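Local coordinates for thioesterase domain protein YiiD (Shewanella oneidensis, PDB 1T82) that adopts a hotdog-like fold as a dimer and is probably a thioesterase or acyltransferase, its exact substrate being unknown, at residues L79-L83 with L84-G88. Sequence-based numbering, arbitrary orientation.
Sequences LQQQL and LNVDG
Val-86 N donates to Gln-81 O at 3.0 Å with an almost straight N-H...O angle of 174°, closing the C-terminal turn of helix 62-84. Just before it in the chain, Leu-84 N donates to Gln-80 O at 3.3 Å, the i to i+4 spacing of the helix, while Asn-85 N donates to Gln-82 O at 3.0 Å. The chain leaves helical geometry at Asn-85, whose positive phi (62°) lets it fold back toward strand 89-99; together with the two bonds Val-86 N to Gln-81 O and Asn-85 N to Gln-82 O, this identifies a Schellman motif. Val-86 CG2, placed between its own backbone N and carbonyl carbon, lies 3.7 Å from Gln-81 CB and 4.0 Å from Gln-81 CG, and the two side chains cross at about a right angle. Beyond CG the Gln-81 chain is extended (chi2 -172°), which carries its terminal amide alongside the backbone of Gly-88. Cutting Gln-81 back to an alanine is likely to open a gap beside Gly-88 and cost Val-86 CG2 its contact with CG. Farther out, Gln-81 also packs on Leu-121 and Val-86 on Gln-122, placing the turn against a neighbouring loop. The last-turn carbonyls of Gln-80, Gln-81 and Gln-82 thus all receive main-chain N-H donors, with a small apolar contact beside them, and the cap probably depends more on backbone bonds than on side-chain identity.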
loop_
_atom_site.group_PDB
_atom_site.type_symbol
_atom_site.label_atom_id
_atom_site.label_comp_id
_atom_site.label_asym_id
_atom_site.label_seq_id
_atom_site.Cartn_x
_atom_site.Cartn_y
_atom_site.Cartn_z
ATOM N N LEU B 79 -2.095 12.957 -14.833
ATOM C CA LEU B 79 -1.583 13.300 -16.158
ATOM C C LEU B 79 -2.698 13.607 -17.139
ATOM O O LEU B 79 -2.629 14.590 -17.877
ATOM C CB LEU B 79 -0.729 12.155 -16.711
ATOM C CG LEU B 79 0.680 12.007 -16.127
ATOM C CD1 LEU B 79 1.262 10.662 -16.521
ATOM C CD2 LEU B 79 1.562 13.142 -16.633
ATOM N N GLN B 80 -3.726 12.764 -17.153
ATOM C CA GLN B 80 -4.840 12.975 -18.066
ATOM C C GLN B 80 -5.550 14.288 -17.748
ATOM O O GLN B 80 -6.009 14.981 -18.655
ATOM C CB GLN B 80 -5.816 11.798 -17.991
ATOM C CG GLN B 80 -5.244 10.473 -18.505
ATOM C CD GLN B 80 -4.782 10.538 -19.952
ATOM O OE1 GLN B 80 -5.330 11.291 -20.758
ATOM N NE2 GLN B 80 -3.780 9.732 -20.293
ATOM N N GLN B 81 -5.635 14.634 -16.465
ATOM C CA GLN B 81 -6.278 15.883 -16.074
ATOM C C GLN B 81 -5.433 17.061 -16.540
ATOM O O GLN B 81 -5.963 18.069 -16.999
ATOM C CB GLN B 81 -6.475 15.942 -14.556
ATOM C CG GLN B 81 -7.461 14.907 -14.050
ATOM C CD GLN B 81 -7.802 15.073 -12.586
ATOM O OE1 GLN B 81 -7.231 15.912 -11.887
ATOM N NE2 GLN B 81 -8.736 14.264 -12.111
ATOM N N GLN B 82 -4.116 16.932 -16.429
ATOM C CA GLN B 82 -3.230 18.002 -16.867
ATOM C C GLN B 82 -3.387 18.233 -18.366
ATOM O O GLN B 82 -3.413 19.374 -18.825
ATOM C CB GLN B 82 -1.773 17.655 -16.553
ATOM C CG GLN B 82 -1.453 17.592 -15.070
ATOM C CD GLN B 82 -1.565 18.945 -14.393
ATOM O OE1 GLN B 82 -0.912 19.909 -14.797
ATOM N NE2 GLN B 82 -2.384 19.021 -13.352
ATOM N N LEU B 83 -3.496 17.148 -19.129
ATOM C CA LEU B 83 -3.641 17.254 -20.580
ATOM C C LEU B 83 -4.903 18.007 -20.999
ATOM O O LEU B 83 -4.908 18.695 -22.022
ATOM C CB LEU B 83 -3.621 15.859 -21.217
ATOM C CG LEU B 83 -2.267 15.136 -21.167
ATOM C CD1 LEU B 83 -2.408 13.721 -21.720
ATOM C CD2 LEU B 83 -1.242 15.926 -21.967
ATOM N N LEU B 84 -5.964 17.880 -20.207
ATOM C CA LEU B 84 -7.233 18.552 -20.496
ATOM C C LEU B 84 -7.330 19.890 -19.778
ATOM O O LEU B 84 -8.277 20.653 -19.988
ATOM C CB LEU B 84 -8.404 17.673 -20.059
ATOM C CG LEU B 84 -8.661 16.404 -20.865
ATOM C CD1 LEU B 84 -9.788 15.618 -20.221
ATOM C CD2 LEU B 84 -9.013 16.773 -22.300
ATOM N N ASN B 85 -6.349 20.159 -18.926
ATOM C CA ASN B 85 -6.301 21.388 -18.150
ATOM C C ASN B 85 -7.517 21.472 -17.231
ATOM O O ASN B 85 -8.188 22.502 -17.159
ATOM C CB ASN B 85 -6.258 22.610 -19.072
ATOM C CG ASN B 85 -5.982 23.900 -18.319
ATOM O OD1 ASN B 85 -6.015 24.989 -18.897
ATOM N ND2 ASN B 85 -5.703 23.785 -17.023
ATOM N N VAL B 86 -7.801 20.374 -16.539
ATOM C CA VAL B 86 -8.927 20.326 -15.614
ATOM C C VAL B 86 -8.421 20.053 -14.206
ATOM O O VAL B 86 -7.472 19.297 -14.014
ATOM C CB VAL B 86 -9.942 19.224 -16.007
ATOM C CG1 VAL B 86 -10.543 19.533 -17.364
ATOM C CG2 VAL B 86 -9.265 17.863 -16.025
ATOM N N ASP B 87 -9.053 20.681 -13.221
ATOM C CA ASP B 87 -8.649 20.496 -11.836
ATOM C C ASP B 87 -9.609 19.579 -11.096
ATOM O O ASP B 87 -10.830 19.710 -11.208
ATOM C CB ASP B 87 -8.559 21.846 -11.118
ATOM C CG ASP B 87 -7.455 22.725 -11.669
ATOM O OD1 ASP B 87 -7.564 23.164 -12.834
ATOM O OD2 ASP B 87 -6.472 22.972 -10.937
ATOM N N GLY B 88 -9.046 18.641 -10.340
ATOM C CA GLY B 88 -9.863 17.712 -9.584
ATOM C C GLY B 88 -9.031 16.946 -8.575
ATOM O O GLY B 88 -7.915 16.523 -8.883
#